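PDB 6DHT: xyloglucan-specific endo-beta-1,4-glucanase BoGH9A from Bacteroides ovatus, which cleaves the 1,4-beta-glucosidic backbone of xyloglucan at internal linkages, releasing xyloglucan oligosaccharides for uptake by this gut bacterium. Local coordinates for residues A[484-498]-A[537-549]. Sequence-based numbering, arbitrary orientation.
Sequences YVTGLGTKSPKHPHH and YVDTEDSYASNEV. With IMD (imidazole), chain B.
His-497 reaches across to 541-548 with CG anti to its backbone N (chi1 177°). Its CB lies beside the carbonyl oxygens of Glu-541 and Asn-547, its CG near the former. His-497 ND1 gives its hydrogen to Glu-548 OE1 at 2.8 Å, in the ring plane but above the carboxylate plane. His-497 CD2 comes 3.0 Å from Glu-541 O, His-497 CE1 packs 3.3 Å from Tyr-544 CD1, and His-497 NE2 lies against CB and CD1 of Tyr-544, whose CA and CB cover one face. Histidine thus offers a flat face and a directed N-H together. Segments 484-498 and 537-549 bring to the cleft of the family 9 (alpha/alpha)6 barrel three of four predicted active-site residues, His-497, Asp-539 and the probable proton donor Glu-548; the presumed nucleophile, Asp-171, lies close to Glu-548. Glu-548 OE2 accepts from a bound imidazole, probably from the crystallisation liquor. Asp-539 suits its place because a short carboxylate can receive two successive amides: Asp-539 OD2 takes Lys-494 N (2.8 Å, 169°) and OD1 His-495 N (2.9 Å). OD1 also accepts from Asn-547 ND2 with its anti lone pair, steadying the carboxylate. Farther along, Tyr-484 CE1 points over the centre of the Tyr-537 ring, a flat face suited to a C-H edge, in a T-shaped stack.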
loop_
_atom_site.group_PDB
_atom_site.type_symbol
_atom_site.label_atom_id
_atom_site.label_comp_id
_atom_site.label_asym_id
_atom_site.label_seq_id
_atom_site.Cartn_x
_atom_site.Cartn_y
_atom_site.Cartn_z
ATOM N N TYR A 484 2.051 -8.377 -11.257
ATOM C CA TYR A 484 0.728 -7.870 -10.897
ATOM C C TYR A 484 0.637 -6.349 -10.716
ATOM O O TYR A 484 -0.254 -5.855 -10.055
ATOM C CB TYR A 484 0.224 -8.568 -9.625
ATOM C CG TYR A 484 -0.143 -10.041 -9.749
ATOM C CD1 TYR A 484 -1.335 -10.416 -10.355
ATOM C CD2 TYR A 484 0.639 -11.017 -9.186
ATOM C CE1 TYR A 484 -1.710 -11.732 -10.403
ATOM C CE2 TYR A 484 0.283 -12.361 -9.232
ATOM C CZ TYR A 484 -0.898 -12.704 -9.854
ATOM O OH TYR A 484 -1.282 -14.041 -9.903
ATOM N N VAL A 485 1.542 -5.619 -11.350
ATOM C CA VAL A 485 1.569 -4.167 -11.268
ATOM C C VAL A 485 1.424 -3.619 -12.684
ATOM O O VAL A 485 2.213 -3.962 -13.573
ATOM C CB VAL A 485 2.896 -3.660 -10.690
ATOM C CG1 VAL A 485 2.855 -2.142 -10.581
ATOM C CG2 VAL A 485 3.140 -4.241 -9.300
ATOM N N THR A 486 0.447 -2.758 -12.898
ATOM C CA THR A 486 0.202 -2.220 -14.236
ATOM C C THR A 486 1.409 -1.467 -14.772
ATOM O O THR A 486 2.094 -0.747 -14.040
ATOM C CB THR A 486 -1.035 -1.294 -14.289
ATOM O OG1 THR A 486 -0.851 -0.181 -13.420
ATOM C CG2 THR A 486 -2.299 -2.013 -13.859
ATOM N N GLY A 487 1.689 -1.643 -16.058
ATOM C CA GLY A 487 2.726 -0.870 -16.712
ATOM C C GLY A 487 4.146 -1.351 -16.510
ATOM O O GLY A 487 5.071 -0.743 -17.048
ATOM N N LEU A 488 4.345 -2.420 -15.754
ATOM C CA LEU A 488 5.698 -2.908 -15.486
ATOM C C LEU A 488 5.839 -4.390 -15.796
ATOM O O LEU A 488 4.849 -5.088 -15.922
ATOM C CB LEU A 488 6.055 -2.657 -14.040
ATOM C CG LEU A 488 6.202 -1.168 -13.707
ATOM C CD1 LEU A 488 6.301 -1.060 -12.244
ATOM C CD2 LEU A 488 7.421 -0.533 -14.369
ATOM N N GLY A 489 7.074 -4.867 -15.935
ATOM C CA GLY A 489 7.312 -6.275 -16.220
ATOM C C GLY A 489 6.998 -6.643 -17.646
ATOM O O GLY A 489 6.833 -5.783 -18.505
ATOM N N THR A 490 6.917 -7.946 -17.864
ATOM C CA THR A 490 6.698 -8.525 -19.183
ATOM C C THR A 490 5.257 -8.890 -19.445
ATOM O O THR A 490 4.771 -8.726 -20.565
ATOM C CB THR A 490 7.564 -9.789 -19.313
ATOM O OG1 THR A 490 8.932 -9.409 -19.272
ATOM C CG2 THR A 490 7.292 -10.483 -20.627
ATOM N N LYS A 491 4.591 -9.455 -18.451
ATOM C CA LYS A 491 3.190 -9.823 -18.580
ATOM C C LYS A 491 2.497 -9.235 -17.368
ATOM O O LYS A 491 2.614 -9.766 -16.268
ATOM C CB LYS A 491 3.036 -11.341 -18.634
ATOM C CG LYS A 491 1.617 -11.808 -18.690
ATOM C CD LYS A 491 1.571 -13.316 -18.685
ATOM C CE LYS A 491 0.210 -13.824 -18.414
ATOM N NZ LYS A 491 0.281 -15.273 -18.084
ATOM N N SER A 492 1.820 -8.120 -17.579
ATOM C CA SER A 492 1.196 -7.379 -16.489
ATOM C C SER A 492 -0.282 -7.091 -16.819
ATOM O O SER A 492 -0.709 -7.265 -17.964
ATOM C CB SER A 492 1.953 -6.080 -16.234
ATOM O OG SER A 492 2.049 -5.315 -17.432
ATOM N N PRO A 493 -1.096 -6.689 -15.845
ATOM C CA PRO A 493 -2.524 -6.488 -16.135
ATOM C C PRO A 493 -2.771 -5.357 -17.130
ATOM O O PRO A 493 -2.294 -4.240 -16.958
ATOM C CB PRO A 493 -3.129 -6.165 -14.772
ATOM C CG PRO A 493 -2.091 -6.637 -13.766
ATOM C CD PRO A 493 -0.790 -6.407 -14.429
ATOM N N LYS A 494 -3.528 -5.655 -18.182
ATOM C CA LYS A 494 -3.875 -4.659 -19.189
ATOM C C LYS A 494 -5.334 -4.187 -19.065
ATOM O O LYS A 494 -5.748 -3.223 -19.738
ATOM C CB LYS A 494 -3.657 -5.290 -20.569
ATOM C CG LYS A 494 -2.219 -5.643 -20.889
ATOM C CD LYS A 494 -1.361 -4.393 -21.050
ATOM C CE LYS A 494 0.123 -4.725 -21.149
ATOM N NZ LYS A 494 0.499 -5.368 -22.433
ATOM N N HIS A 495 -6.092 -4.817 -18.165
ATOM C CA HIS A 495 -7.538 -4.569 -18.037
ATOM C C HIS A 495 -8.005 -4.395 -16.598
ATOM O O HIS A 495 -8.960 -5.013 -16.168
ATOM C CB HIS A 495 -8.298 -5.730 -18.707
ATOM C CG HIS A 495 -7.966 -5.872 -20.154
ATOM N ND1 HIS A 495 -8.428 -4.984 -21.105
ATOM C CD2 HIS A 495 -7.146 -6.728 -20.798
ATOM C CE1 HIS A 495 -7.930 -5.320 -22.283
ATOM N NE2 HIS A 495 -7.168 -6.387 -22.132
ATOM N N PRO A 496 -7.313 -3.555 -15.820
ATOM C CA PRO A 496 -7.714 -3.429 -14.422
ATOM C C PRO A 496 -9.129 -2.924 -14.218
ATOM O O PRO A 496 -9.656 -2.165 -15.028
ATOM C CB PRO A 496 -6.694 -2.415 -13.854
ATOM C CG PRO A 496 -6.285 -1.626 -15.063
ATOM C CD PRO A 496 -6.238 -2.618 -16.179
ATOM N N HIS A 497 -9.719 -3.324 -13.101
ATOM C CA HIS A 497 -10.987 -2.818 -12.656
ATOM C C HIS A 497 -10.722 -1.458 -12.055
ATOM O O HIS A 497 -10.494 -1.319 -10.846
ATOM C CB HIS A 497 -11.597 -3.790 -11.642
ATOM C CG HIS A 497 -12.897 -3.334 -11.050
ATOM N ND1 HIS A 497 -12.972 -2.513 -9.949
ATOM C CD2 HIS A 497 -14.182 -3.604 -11.396
ATOM C CE1 HIS A 497 -14.238 -2.264 -9.663
ATOM N NE2 HIS A 497 -14.994 -2.928 -10.526
ATOM N N HIS A 498 -10.736 -0.453 -12.921
ATOM C CA HIS A 498 -10.289 0.898 -12.562
ATOM C C HIS A 498 -11.048 1.843 -13.464
ATOM O O HIS A 498 -10.792 1.888 -14.667
ATOM C CB HIS A 498 -8.782 1.001 -12.852
ATOM C CG HIS A 498 -8.139 2.267 -12.384
ATOM N ND1 HIS A 498 -7.009 2.790 -12.990
ATOM C CD2 HIS A 498 -8.403 3.072 -11.331
ATOM C CE1 HIS A 498 -6.629 3.875 -12.335
ATOM N NE2 HIS A 498 -7.460 4.071 -11.328
ATOM N N TYR A 537 -7.423 -15.666 -10.826
ATOM C CA TYR A 537 -7.168 -14.289 -11.220
ATOM C C TYR A 537 -7.584 -14.146 -12.689
ATOM O O TYR A 537 -7.240 -14.996 -13.506
ATOM C CB TYR A 537 -5.655 -13.940 -11.026
ATOM C CG TYR A 537 -5.297 -12.643 -11.702
ATOM C CD1 TYR A 537 -5.672 -11.433 -11.136
ATOM C CD2 TYR A 537 -4.644 -12.620 -12.924
ATOM C CE1 TYR A 537 -5.422 -10.253 -11.766
ATOM C CE2 TYR A 537 -4.412 -11.428 -13.585
ATOM C CZ TYR A 537 -4.779 -10.245 -12.972
ATOM O OH TYR A 537 -4.590 -9.047 -13.617
ATOM N N VAL A 538 -8.322 -13.090 -12.985
ATOM C CA VAL A 538 -8.652 -12.726 -14.356
ATOM C C VAL A 538 -8.355 -11.252 -14.620
ATOM O O VAL A 538 -8.772 -10.383 -13.874
ATOM C CB VAL A 538 -10.167 -13.016 -14.706
ATOM C CG1 VAL A 538 -10.386 -14.502 -14.814
ATOM C CG2 VAL A 538 -11.110 -12.391 -13.696
ATOM N N ASP A 539 -7.670 -11.009 -15.736
ATOM C CA ASP A 539 -7.352 -9.657 -16.159
ATOM C C ASP A 539 -8.471 -9.115 -17.059
ATOM O O ASP A 539 -8.326 -9.013 -18.287
ATOM C CB ASP A 539 -6.000 -9.653 -16.853
ATOM C CG ASP A 539 -5.555 -8.262 -17.273
ATOM O OD1 ASP A 539 -6.014 -7.273 -16.660
ATOM O OD2 ASP A 539 -4.733 -8.213 -18.232
ATOM N N THR A 540 -9.585 -8.787 -16.419
ATOM C CA THR A 540 -10.705 -8.163 -17.099
ATOM C C THR A 540 -11.240 -7.036 -16.234
ATOM O O THR A 540 -11.160 -7.095 -14.998
ATOM C CB THR A 540 -11.820 -9.205 -17.430
ATOM O OG1 THR A 540 -12.322 -9.775 -16.213
ATOM C CG2 THR A 540 -11.315 -10.308 -18.338
ATOM N N GLU A 541 -11.777 -6.000 -16.877
ATOM C CA GLU A 541 -12.201 -4.804 -16.172
ATOM C C GLU A 541 -13.362 -5.025 -15.206
ATOM O O GLU A 541 -13.596 -4.220 -14.299
ATOM C CB GLU A 541 -12.578 -3.676 -17.138
ATOM C CG GLU A 541 -11.443 -3.070 -17.963
ATOM C CD GLU A 541 -11.070 -3.825 -19.225
ATOM O OE1 GLU A 541 -11.519 -4.971 -19.431
ATOM O OE2 GLU A 541 -10.260 -3.282 -20.021
ATOM N N ASP A 542 -14.142 -6.087 -15.429
ATOM C CA ASP A 542 -15.262 -6.374 -14.543
ATOM C C ASP A 542 -14.870 -7.139 -13.288
ATOM O O ASP A 542 -15.699 -7.376 -12.426
ATOM C CB ASP A 542 -16.385 -7.147 -15.274
ATOM C CG ASP A 542 -15.916 -8.472 -15.862
ATOM O OD1 ASP A 542 -14.694 -8.681 -16.034
ATOM O OD2 ASP A 542 -16.783 -9.328 -16.223
ATOM N N SER A 543 -13.596 -7.514 -13.170
ATOM C CA SER A 543 -13.183 -8.315 -12.016
ATOM C C SER A 543 -12.845 -7.466 -10.786
ATOM O O SER A 543 -11.669 -7.238 -10.500
ATOM C CB SER A 543 -11.998 -9.203 -12.339
ATOM O OG SER A 543 -11.738 -10.070 -11.241
ATOM N N TYR A 544 -13.860 -6.964 -10.078
ATOM C CA TYR A 544 -13.684 -6.388 -8.746
ATOM C C TYR A 544 -13.014 -7.415 -7.849
ATOM O O TYR A 544 -12.206 -7.053 -6.977
ATOM C CB TYR A 544 -15.052 -6.021 -8.169
ATOM C CG TYR A 544 -15.110 -5.125 -6.959
ATOM C CD1 TYR A 544 -14.310 -3.989 -6.828
ATOM C CD2 TYR A 544 -16.067 -5.342 -5.983
ATOM C CE1 TYR A 544 -14.427 -3.143 -5.730
ATOM C CE2 TYR A 544 -16.188 -4.496 -4.886
ATOM C CZ TYR A 544 -15.367 -3.399 -4.768
ATOM O OH TYR A 544 -15.489 -2.558 -3.678
ATOM N N ALA A 545 -13.297 -8.696 -8.052
ATOM C CA ALA A 545 -12.837 -9.743 -7.138
ATOM C C ALA A 545 -11.324 -9.935 -7.180
ATOM O O ALA A 545 -10.698 -10.246 -6.154
ATOM C CB ALA A 545 -13.539 -11.080 -7.474
ATOM N N SER A 546 -10.741 -9.772 -8.357
ATOM C CA SER A 546 -9.315 -10.113 -8.539
ATOM C C SER A 546 -8.447 -9.041 -9.187
ATOM O O SER A 546 -7.199 -9.153 -9.130
ATOM C CB SER A 546 -9.152 -11.428 -9.342
ATOM O OG SER A 546 -9.309 -11.247 -10.757
ATOM N N ASN A 547 -9.061 -8.035 -9.798
ATOM C CA ASN A 547 -8.311 -7.081 -10.631
ATOM C C ASN A 547 -8.581 -5.613 -10.264
ATOM O O ASN A 547 -8.358 -4.728 -11.072
ATOM C CB ASN A 547 -8.616 -7.334 -12.128
ATOM C CG ASN A 547 -7.423 -7.110 -13.014
ATOM O OD1 ASN A 547 -6.267 -7.299 -12.596
ATOM N ND2 ASN A 547 -7.677 -6.804 -14.289
ATOM N N GLU A 548 -9.078 -5.377 -9.054
ATOM C CA GLU A 548 -9.311 -4.039 -8.517
ATOM C C GLU A 548 -7.969 -3.367 -8.152
ATOM O O GLU A 548 -6.962 -4.045 -7.963
ATOM C CB GLU A 548 -10.224 -4.157 -7.281
ATOM C CG GLU A 548 -10.348 -2.980 -6.331
ATOM C CD GLU A 548 -11.131 -1.799 -6.832
ATOM O OE1 GLU A 548 -11.209 -1.564 -8.059
ATOM O OE2 GLU A 548 -11.570 -1.023 -5.953
ATOM N N VAL A 549 -7.975 -2.041 -8.150
ATOM C CA VAL A 549 -6.808 -1.275 -7.686
ATOM C C VAL A 549 -7.284 -0.367 -6.566
ATOM O O VAL A 549 -8.460 -0.058 -6.447
ATOM C CB VAL A 549 -6.177 -0.447 -8.841
ATOM C CG1 VAL A 549 -5.713 -1.371 -9.963
ATOM C CG2 VAL A 549 -7.162 0.625 -9.363
HETATM N N1 IMD B . -10.881 -1.261 -3.374
HETATM C C2 IMD B . -11.226 -0.375 -2.412
HETATM N N3 IMD B . -10.555 -0.711 -1.284
HETATM C C4 IMD B . -9.811 -1.811 -1.533
HETATM C C5 IMD B . -10.018 -2.160 -2.858
#